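Local coordinates for pectate lyase (Pectobacterium carotovorum, PDB 4U49), which probably cleaves polygalacturonate and methyl-esterified pectins internally by calcium-dependent beta-elimination, leaving unsaturated galacturonosyl ends on the oligosaccharides released, at residues Q49-S54 / E63-L68; D132-C137 / T163-R168; V311-N316 / S325-E330. One frame throughout, in Å; residues are numbered along the deposited sequence.

Interaction 1: residues Q49-S54 / E63-L68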
loop_
_atom_site.group_PDB
_atom_site.type_symbol
_atom_site.label_atom_id
_atom_site.label_comp_id
_atom_site.label_asym_id
_atom_site.label_seq_id
_atom_site.Cartn_x
_atom_site.Cartn_y
_atom_site.Cartn_z
ATOM N N GLN A 49 -0.952 18.630 -8.350
ATOM C CA GLN A 49 -0.609 17.617 -9.341
ATOM C C GLN A 49 -1.728 17.475 -10.373
ATOM O O GLN A 49 -2.909 17.496 -10.023
ATOM C CB GLN A 49 -0.336 16.277 -8.663
ATOM C CG GLN A 49 0.778 16.326 -7.638
ATOM C CD GLN A 49 0.988 14.999 -6.947
ATOM O OE1 GLN A 49 1.926 14.266 -7.260
ATOM N NE2 GLN A 49 0.116 14.681 -5.998
ATOM N N ASP A 50 -1.357 17.333 -11.642
ATOM C CA ASP A 50 -2.341 17.228 -12.722
ATOM C C ASP A 50 -2.213 15.900 -13.459
ATOM O O ASP A 50 -1.106 15.448 -13.743
ATOM C CB ASP A 50 -2.182 18.379 -13.719
ATOM C CG ASP A 50 -2.607 19.719 -13.149
ATOM O OD1 ASP A 50 -3.279 19.746 -12.098
ATOM O OD2 ASP A 50 -2.283 20.752 -13.769
ATOM N N VAL A 51 -3.349 15.288 -13.777
ATOM C CA VAL A 51 -3.367 14.015 -14.491
ATOM C C VAL A 51 -3.821 14.191 -15.939
ATOM O O VAL A 51 -4.876 14.773 -16.201
ATOM C CB VAL A 51 -4.293 12.997 -13.801
ATOM C CG1 VAL A 51 -4.321 11.688 -14.578
ATOM C CG2 VAL A 51 -3.852 12.768 -12.361
ATOM N N TYR A 52 -3.025 13.674 -16.874
ATOM C CA TYR A 52 -3.336 13.775 -18.298
ATOM C C TYR A 52 -3.514 12.405 -18.939
ATOM O O TYR A 52 -2.852 11.439 -18.568
ATOM C CB TYR A 52 -2.241 14.550 -19.035
ATOM C CG TYR A 52 -2.229 16.027 -18.723
ATOM C CD1 TYR A 52 -2.826 16.941 -19.580
ATOM C CD2 TYR A 52 -1.623 16.506 -17.568
ATOM C CE1 TYR A 52 -2.823 18.294 -19.297
ATOM C CE2 TYR A 52 -1.613 17.859 -17.278
ATOM C CZ TYR A 52 -2.213 18.746 -18.147
ATOM O OH TYR A 52 -2.207 20.093 -17.862
ATOM N N ARG A 53 -4.422 12.338 -19.907
ATOM C CA ARG A 53 -4.693 11.111 -20.639
ATOM C C ARG A 53 -4.769 11.403 -22.137
ATOM O O ARG A 53 -5.358 12.400 -22.547
ATOM C CB ARG A 53 -5.998 10.478 -20.151
ATOM C CG ARG A 53 -6.380 9.200 -20.874
ATOM C CD ARG A 53 -7.876 9.157 -21.121
ATOM N NE ARG A 53 -8.630 8.820 -19.922
ATOM C CZ ARG A 53 -9.906 9.134 -19.728
ATOM N NH1 ARG A 53 -10.578 9.819 -20.646
ATOM N NH2 ARG A 53 -10.508 8.775 -18.605
ATOM N N SER A 54 -4.169 10.537 -22.949
ATOM C CA SER A 54 -4.232 10.683 -24.405
ATOM C C SER A 54 -5.677 10.610 -24.909
ATOM O O SER A 54 -6.541 10.070 -24.219
ATOM C CB SER A 54 -3.391 9.603 -25.081
ATOM O OG SER A 54 -3.880 8.315 -24.751
ATOM N N GLU A 63 -5.540 15.139 -22.777
ATOM C CA GLU A 63 -6.458 16.009 -22.045
ATOM C C GLU A 63 -6.268 15.828 -20.548
ATOM O O GLU A 63 -5.976 14.732 -20.079
ATOM C CB GLU A 63 -7.917 15.735 -22.435
ATOM C CG GLU A 63 -8.367 14.302 -22.212
ATOM C CD GLU A 63 -9.715 14.009 -22.841
ATOM O OE1 GLU A 63 -10.306 12.951 -22.537
ATOM O OE2 GLU A 63 -10.177 14.839 -23.649
ATOM N N LYS A 64 -6.416 16.918 -19.803
ATOM C CA LYS A 64 -6.343 16.877 -18.345
ATOM C C LYS A 64 -7.627 16.273 -17.784
ATOM O O LYS A 64 -8.711 16.807 -18.003
ATOM C CB LYS A 64 -6.113 18.285 -17.785
ATOM C CG LYS A 64 -6.039 18.384 -16.270
ATOM C CD LYS A 64 -5.654 19.801 -15.841
ATOM C CE LYS A 64 -5.746 19.995 -14.334
ATOM N NZ LYS A 64 -5.353 21.383 -13.930
ATOM N N ILE A 65 -7.511 15.152 -17.073
ATOM C CA ILE A 65 -8.697 14.473 -16.559
ATOM C C ILE A 65 -8.844 14.597 -15.047
ATOM O O ILE A 65 -9.850 14.162 -14.490
ATOM C CB ILE A 65 -8.706 12.969 -16.926
ATOM C CG1 ILE A 65 -7.501 12.252 -16.315
ATOM C CG2 ILE A 65 -8.748 12.784 -18.441
ATOM C CD1 ILE A 65 -7.561 10.730 -16.427
ATOM N N ALA A 66 -7.853 15.195 -14.386
ATOM C CA ALA A 66 -7.915 15.362 -12.934
ATOM C C ALA A 66 -6.918 16.383 -12.402
ATOM O O ALA A 66 -5.804 16.524 -12.912
ATOM C CB ALA A 66 -7.694 14.025 -12.243
ATOM N N GLU A 67 -7.339 17.092 -11.362
ATOM C CA GLU A 67 -6.481 18.008 -10.631
ATOM C C GLU A 67 -6.438 17.536 -9.184
ATOM O O GLU A 67 -7.482 17.407 -8.544
ATOM C CB GLU A 67 -7.001 19.441 -10.740
ATOM C CG GLU A 67 -6.069 20.488 -10.183
ATOM C CD GLU A 67 -6.563 21.892 -10.457
ATOM O OE1 GLU A 67 -7.186 22.490 -9.554
ATOM O OE2 GLU A 67 -6.333 22.393 -11.577
ATOM N N LEU A 68 -5.239 17.265 -8.676
ATOM C CA LEU A 68 -5.090 16.578 -7.394
ATOM C C LEU A 68 -4.396 17.415 -6.326
ATOM O O LEU A 68 -3.778 18.440 -6.622
ATOM C CB LEU A 68 -4.310 15.270 -7.583
ATOM C CG LEU A 68 -4.820 14.278 -8.631
ATOM C CD1 LEU A 68 -3.961 13.014 -8.627
ATOM C CD2 LEU A 68 -6.283 13.932 -8.399
#

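Interaction 2: residues D132-C137 / T163-R168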
loop_
_atom_site.group_PDB
_atom_site.type_symbol
_atom_site.label_atom_id
_atom_site.label_comp_id
_atom_site.label_asym_id
_atom_site.label_seq_id
_atom_site.Cartn_x
_atom_site.Cartn_y
_atom_site.Cartn_z
ATOM N N ASP A 132 20.732 0.428 3.966
ATOM C CA ASP A 132 21.177 1.804 4.182
ATOM C C ASP A 132 21.306 2.624 2.902
ATOM O O ASP A 132 22.256 3.389 2.743
ATOM C CB ASP A 132 22.517 1.804 4.926
ATOM C CG ASP A 132 22.428 1.134 6.279
ATOM O OD1 ASP A 132 21.469 1.427 7.023
ATOM O OD2 ASP A 132 23.308 0.310 6.599
ATOM N N LYS A 133 20.349 2.468 1.995
ATOM C CA LYS A 133 20.369 3.222 0.751
ATOM C C LYS A 133 19.001 3.235 0.086
ATOM O O LYS A 133 18.093 2.510 0.490
ATOM C CB LYS A 133 21.408 2.647 -0.217
ATOM C CG LYS A 133 21.036 1.297 -0.793
ATOM C CD LYS A 133 22.176 0.712 -1.608
ATOM C CE LYS A 133 23.394 0.443 -0.739
ATOM N NZ LYS A 133 24.468 -0.247 -1.499
ATOM N N THR A 134 18.871 4.073 -0.936
ATOM C CA THR A 134 17.650 4.157 -1.725
ATOM C C THR A 134 17.897 3.580 -3.110
ATOM O O THR A 134 18.867 3.937 -3.774
ATOM C CB THR A 134 17.156 5.606 -1.846
ATOM O OG1 THR A 134 16.767 6.084 -0.551
ATOM C CG2 THR A 134 15.967 5.697 -2.795
ATOM N N VAL A 135 17.018 2.684 -3.542
ATOM C CA VAL A 135 17.197 2.004 -4.817
ATOM C C VAL A 135 15.988 2.200 -5.733
ATOM O O VAL A 135 14.849 1.967 -5.332
ATOM C CB VAL A 135 17.463 0.505 -4.589
ATOM C CG1 VAL A 135 17.338 -0.262 -5.872
ATOM C CG2 VAL A 135 18.849 0.307 -3.985
ATOM N N ASP A 136 16.253 2.647 -6.960
ATOM C CA ASP A 136 15.216 2.921 -7.952
ATOM C C ASP A 136 15.168 1.792 -8.978
ATOM O O ASP A 136 16.095 1.624 -9.769
ATOM C CB ASP A 136 15.487 4.267 -8.639
ATOM C CG ASP A 136 14.317 4.760 -9.484
ATOM O OD1 ASP A 136 13.453 3.951 -9.875
ATOM O OD2 ASP A 136 14.272 5.976 -9.770
ATOM N N CYS A 137 14.084 1.022 -8.969
ATOM C CA CYS A 137 13.978 -0.133 -9.855
ATOM C C CYS A 137 13.479 0.231 -11.250
ATOM O O CYS A 137 13.329 -0.639 -12.107
ATOM C CB CYS A 137 13.065 -1.190 -9.234
ATOM S SG CYS A 137 13.701 -1.838 -7.674
ATOM N N THR A 163 15.300 2.156 1.219
ATOM C CA THR A 163 14.136 2.572 0.449
ATOM C C THR A 163 14.148 1.931 -0.932
ATOM O O THR A 163 15.191 1.845 -1.578
ATOM C CB THR A 163 14.084 4.109 0.304
ATOM O OG1 THR A 163 13.879 4.700 1.591
ATOM C CG2 THR A 163 12.957 4.538 -0.625
ATOM N N ILE A 164 12.986 1.470 -1.380
ATOM C CA ILE A 164 12.862 0.961 -2.736
ATOM C C ILE A 164 11.720 1.690 -3.435
ATOM O O ILE A 164 10.697 1.997 -2.822
ATOM C CB ILE A 164 12.639 -0.572 -2.752
ATOM C CG1 ILE A 164 12.779 -1.125 -4.172
ATOM C CG2 ILE A 164 11.296 -0.941 -2.137
ATOM C CD1 ILE A 164 13.016 -2.615 -4.216
ATOM N N LYS A 165 11.909 2.004 -4.712
ATOM C CA LYS A 165 10.879 2.719 -5.452
ATOM C C LYS A 165 10.726 2.232 -6.889
ATOM O O LYS A 165 11.651 1.658 -7.464
ATOM C CB LYS A 165 11.160 4.227 -5.440
ATOM C CG LYS A 165 12.487 4.632 -6.045
ATOM C CD LYS A 165 12.696 6.138 -5.932
ATOM C CE LYS A 165 12.630 6.590 -4.482
ATOM N NZ LYS A 165 12.899 8.050 -4.340
ATOM N N ASN A 166 9.534 2.453 -7.439
ATOM C CA ASN A 166 9.232 2.165 -8.838
ATOM C C ASN A 166 9.457 0.699 -9.205
ATOM O O ASN A 166 10.310 0.376 -10.028
ATOM C CB ASN A 166 10.067 3.077 -9.737
ATOM C CG ASN A 166 9.941 4.537 -9.350
ATOM O OD1 ASN A 166 8.866 4.992 -8.959
ATOM N ND2 ASN A 166 11.037 5.279 -9.453
ATOM N N LEU A 167 8.675 -0.181 -8.590
ATOM C CA LEU A 167 8.844 -1.616 -8.773
ATOM C C LEU A 167 7.512 -2.316 -8.988
ATOM O O LEU A 167 6.509 -1.980 -8.357
ATOM C CB LEU A 167 9.558 -2.225 -7.561
ATOM C CG LEU A 167 9.693 -3.751 -7.524
ATOM C CD1 LEU A 167 10.614 -4.248 -8.630
ATOM C CD2 LEU A 167 10.181 -4.220 -6.159
ATOM N N ARG A 168 7.512 -3.293 -9.886
ATOM C CA ARG A 168 6.357 -4.150 -10.081
ATOM C C ARG A 168 6.678 -5.544 -9.559
ATOM O O ARG A 168 7.693 -6.133 -9.929
ATOM C CB ARG A 168 5.966 -4.197 -11.560
ATOM C CG ARG A 168 4.652 -4.899 -11.848
ATOM C CD ARG A 168 4.275 -4.757 -13.320
ATOM N NE ARG A 168 4.226 -3.360 -13.736
ATOM C CZ ARG A 168 3.111 -2.639 -13.822
ATOM N NH1 ARG A 168 1.938 -3.182 -13.532
ATOM N NH2 ARG A 168 3.172 -1.373 -14.205
HETATM O O HOH W 1 14.510 7.477 1.407
#

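Interaction 3: residues V311-N316 / S325-E330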
loop_
_atom_site.group_PDB
_atom_site.type_symbol
_atom_site.label_atom_id
_atom_site.label_comp_id
_atom_site.label_asym_id
_atom_site.label_seq_id
_atom_site.Cartn_x
_atom_site.Cartn_y
_atom_site.Cartn_z
ATOM N N VAL A 311 -13.825 -0.593 10.237
ATOM C CA VAL A 311 -12.581 0.130 10.026
ATOM C C VAL A 311 -11.549 -0.222 11.097
ATOM O O VAL A 311 -10.569 -0.910 10.814
ATOM C CB VAL A 311 -12.822 1.646 9.998
ATOM C CG1 VAL A 311 -11.511 2.389 9.869
ATOM C CG2 VAL A 311 -13.750 2.001 8.847
ATOM N N CYS A 312 -11.766 0.240 12.324
ATOM C CA CYS A 312 -10.865 -0.092 13.423
ATOM C C CYS A 312 -11.588 -0.970 14.430
ATOM O O CYS A 312 -12.591 -0.563 15.013
ATOM C CB CYS A 312 -10.335 1.170 14.104
ATOM S SG CYS A 312 -9.063 0.862 15.358
ATOM N N GLU A 313 -11.078 -2.183 14.614
ATOM C CA GLU A 313 -11.658 -3.123 15.558
ATOM C C GLU A 313 -10.697 -3.390 16.705
ATOM O O GLU A 313 -9.501 -3.588 16.494
ATOM C CB GLU A 313 -12.024 -4.431 14.858
ATOM C CG GLU A 313 -13.199 -4.314 13.893
ATOM C CD GLU A 313 -13.496 -5.623 13.188
ATOM O OE1 GLU A 313 -12.605 -6.128 12.469
ATOM O OE2 GLU A 313 -14.616 -6.152 13.357
ATOM N N GLU A 314 -11.228 -3.388 17.920
ATOM C CA GLU A 314 -10.417 -3.615 19.106
ATOM C C GLU A 314 -10.549 -5.058 19.567
ATOM O O GLU A 314 -11.639 -5.625 19.550
ATOM C CB GLU A 314 -10.819 -2.651 20.222
ATOM C CG GLU A 314 -10.516 -1.193 19.894
ATOM C CD GLU A 314 -10.892 -0.233 21.006
ATOM O OE1 GLU A 314 -10.646 0.979 20.833
ATOM O OE2 GLU A 314 -11.420 -0.681 22.046
ATOM N N PHE A 315 -9.424 -5.640 19.967
ATOM C CA PHE A 315 -9.367 -7.026 20.426
ATOM C C PHE A 315 -8.676 -7.110 21.781
ATOM O O PHE A 315 -7.997 -6.172 22.202
ATOM C CB PHE A 315 -8.609 -7.907 19.425
ATOM C CG PHE A 315 -9.267 -8.021 18.079
ATOM C CD1 PHE A 315 -10.007 -9.145 17.748
ATOM C CD2 PHE A 315 -9.129 -7.013 17.138
ATOM C CE1 PHE A 315 -10.604 -9.258 16.508
ATOM C CE2 PHE A 315 -9.725 -7.119 15.897
ATOM C CZ PHE A 315 -10.466 -8.242 15.582
ATOM N N ASN A 316 -8.843 -8.240 22.458
ATOM C CA ASN A 316 -8.018 -8.556 23.615
ATOM C C ASN A 316 -6.880 -9.468 23.177
ATOM O O ASN A 316 -7.112 -10.591 22.729
ATOM C CB ASN A 316 -8.845 -9.217 24.719
ATOM C CG ASN A 316 -8.032 -9.491 25.971
ATOM O OD1 ASN A 316 -7.899 -10.639 26.407
ATOM N ND2 ASN A 316 -7.474 -8.436 26.552
ATOM N N SER A 325 -8.196 -14.766 21.252
ATOM C CA SER A 325 -8.281 -13.315 21.278
ATOM C C SER A 325 -9.712 -12.903 20.973
ATOM O O SER A 325 -10.179 -13.051 19.846
ATOM C CB SER A 325 -7.316 -12.691 20.269
ATOM O OG SER A 325 -7.517 -11.291 20.184
ATOM N N ASP A 326 -10.410 -12.391 21.980
ATOM C CA ASP A 326 -11.792 -11.973 21.793
ATOM C C ASP A 326 -11.866 -10.648 21.042
ATOM O O ASP A 326 -11.006 -9.784 21.200
ATOM C CB ASP A 326 -12.503 -11.849 23.139
ATOM C CG ASP A 326 -12.499 -13.142 23.916
ATOM O OD1 ASP A 326 -12.851 -14.188 23.332
ATOM O OD2 ASP A 326 -12.132 -13.113 25.108
ATOM N N LYS A 327 -12.900 -10.500 20.223
ATOM C CA LYS A 327 -13.148 -9.243 19.523
ATOM C C LYS A 327 -14.125 -8.375 20.310
ATOM O O LYS A 327 -15.205 -8.836 20.675
ATOM C CB LYS A 327 -13.699 -9.500 18.119
ATOM C CG LYS A 327 -14.083 -8.223 17.381
ATOM C CD LYS A 327 -14.944 -8.507 16.160
ATOM C CE LYS A 327 -14.143 -9.153 15.046
ATOM N NZ LYS A 327 -14.980 -9.331 13.822
ATOM N N TYR A 328 -13.747 -7.128 20.576
ATOM C CA TYR A 328 -14.642 -6.201 21.265
ATOM C C TYR A 328 -15.599 -5.528 20.291
ATOM O O TYR A 328 -16.700 -5.132 20.670
ATOM C CB TYR A 328 -13.858 -5.125 22.023
ATOM C CG TYR A 328 -13.039 -5.620 23.194
ATOM C CD1 TYR A 328 -11.659 -5.476 23.205
ATOM C CD2 TYR A 328 -13.645 -6.221 24.296
ATOM C CE1 TYR A 328 -10.902 -5.914 24.270
ATOM C CE2 TYR A 328 -12.890 -6.664 25.372
ATOM C CZ TYR A 328 -11.519 -6.504 25.351
ATOM O OH TYR A 328 -10.747 -6.937 26.404
ATOM N N GLY A 329 -15.168 -5.384 19.042
ATOM C CA GLY A 329 -15.993 -4.769 18.017
ATOM C C GLY A 329 -15.332 -3.566 17.372
ATOM O O GLY A 329 -14.134 -3.344 17.535
ATOM N N GLU A 330 -16.119 -2.794 16.630
ATOM C CA GLU A 330 -15.610 -1.611 15.944
ATOM C C GLU A 330 -15.706 -0.380 16.837
ATOM O O GLU A 330 -16.714 -0.173 17.515
ATOM C CB GLU A 330 -16.376 -1.374 14.643
ATOM C CG GLU A 330 -15.855 -0.207 13.824
ATOM C CD GLU A 330 -16.607 -0.032 12.520
ATOM O OE1 GLU A 330 -17.796 -0.411 12.463
ATOM O OE2 GLU A 330 -16.007 0.478 11.551
HETATM O O HOH W 2 -13.663 2.254 13.091
HETATM O O HOH W 3 -13.108 -8.426 11.407
HETATM O O HOH W 4 -16.224 -7.966 12.289
HETATM O O HOH W 5 -8.243 -5.926 26.119
HETATM O O HOH W 6 -9.427 -12.595 25.011
#

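Interaction 1: residues Q49-S54 / E63-L68
A classic beta bulge interrupts the antiparallel hairpin in which Gln49-Ser54 pairs with Glu63-Leu68: Ile65 and Ala66 both lie opposite Val51. Val51 N donates to Ala66 O at 2.9 Å, almost straight at 176°, while Val51 O takes Ile65 N. On the near side of the bulge Arg53 and Glu63 exchange a pair of backbone bonds. At the far end Leu68 N meets Gln49 O at 2.7 Å, and the return bond from Gln49 N is weak.

On the face bearing Val51, aliphatic contacts lie beside the charged Arg53 and Glu63. Val51 CG1, anti to the backbone N (chi1 179°), touches Ile65 CG1 at 3.7 Å, and Val51 CG2 reaches Leu68 CD1, also at 3.7 Å. Ile65 CG2 sits 4.0 Å above the centre of the Arg53 guanidinium, whose strongest polar ties run to Thr79 and Asp77; Glu63 OE1 makes a long salt bridge with Arg53 NH1.

On the other face, with Asp50 and Tyr52, Lys64 runs out fully extended. Lys64 CB lies over the Tyr52 ring face, 4.0 Å from the centroid, in a CH-pi contact, and Lys64 NZ ends between two acids, bonded to Glu67 OE2 at 2.7 Å and more weakly to Asp50 OD2 at 3.1 Å. The shared ammonium probably eases the closeness of the two carboxylates, as does Arg48, which bridges to Asp50.

Strand 62-68 is an outer strand of its four-stranded antiparallel sheet, and strand 46-54 pairs on its other edge with strand 87-94. Phe75 of strand 74-77 and Leu37 and Trp39 of strand 34-41 pack against the Val51 face.

Interaction 2: residues D132-C137 / T163-R168
Four backbone hydrogen bonds join Lys133-Cys137 to Thr163-Lys165 in parallel register. Lys133 O receives Thr163 N, Thr163 O receives Val135 N at 2.8 Å, Val135 O receives Lys165 N, and Lys165 O receives Cys137 N at 2.9 Å.

Among polar side chains, Asn166 ND2 donates to Asp136 OD1 at 2.8 Å. The acceptor lies close to the amide plane, but the donor stands 42° out of the carboxylate plane, the two flat groups being turned 52° apart. Gly138 N also bonds this oxygen, and Asn166 OD1 is held by Ser40 and Asn189, which fixes the amide's orientation. Thr134 and Thr163 lie side by side with matching torsions, and one water spans their hydroxyls.

This ladder is a step of the right-handed parallel beta-helix of pectate lyases: successive coils stack strand on strand, and the chain turns a corner at Asn166.

Apolar contacts line the inner side. Cys137 SG, disulfide-bonded to Cys124, touches Ile164 CD1 at 3.6 Å, and Cys137 CB meets Leu167 CD1 at 4.0 Å. On the other face the bent Lys165 chain lays CG against Asp136 CA and brings Lys165 CE to Thr134 CG2, 3.8 Å away.

Interaction 3: residues V311-N316 / S325-E330
Tyr328 N bonds to Glu314 O at 2.8 Å and Glu314 N to Gly329 O at 2.9 Å, so two successive residues answer one: a classic beta bulge in an antiparallel hairpin. Near the turn, Asn316 N donates to Asp326 O in the carbonyl plane, and Ser325 OG reaches Asn316 O at 2.7 Å from above that carbonyl's plane. At the other end Glu330, extended with CG anti to its N (chi1 -177°), carries OE2 to Val311 N, 2.8 Å away along a straight bond of 169°.

Phe315 and Lys327 run alongside each other, Lys327 CB lying 3.5 Å from Phe315 CE1. Beyond the ring, Lys327 NZ forms a salt bridge with Glu313 OE2 at 3.2 Å, its hydrogen bond weak. Tyr328 leans over the opposite strand, its OH 3.4 Å from Asn316 CB, and a water joins that hydroxyl to Asn316 ND2.

Further out, Arg255 makes a cation-pi contact with Phe315 and bonds Ser325 OG. Arg288 makes a cation-pi contact with Tyr328 and a salt bridge with Glu314, which Thr334 also holds. Cys312 is disulfide-bonded to Cys337. A water bridging Glu313 OE1 and Lys327 NZ shares the charged ends, so this ion pair is probably partly screened by solvent.

Overall arrangement
From the N terminus the three contacts follow in series along the chain, none nesting or crossing. Interaction 1 closes a short hairpin loop within the N-terminal beta region, in the four-stranded antiparallel sheet. Interaction 2 follows, with 25 residues between its segments; it closes the loop they form, about one turn of the parallel beta-helix, by joining strands of neighbouring early coils. Interaction 3 closes a second short hairpin, at the edge of a mixed sheet that includes strands 252-255 and 282-287. Interactions 1 and 2 have centres 26 Å apart, with nearest atoms about 12 Å apart; interaction 3 lies across the chain's centre from both, its centre 41 Å from that of interaction 1 and 35 Å from that of interaction 2.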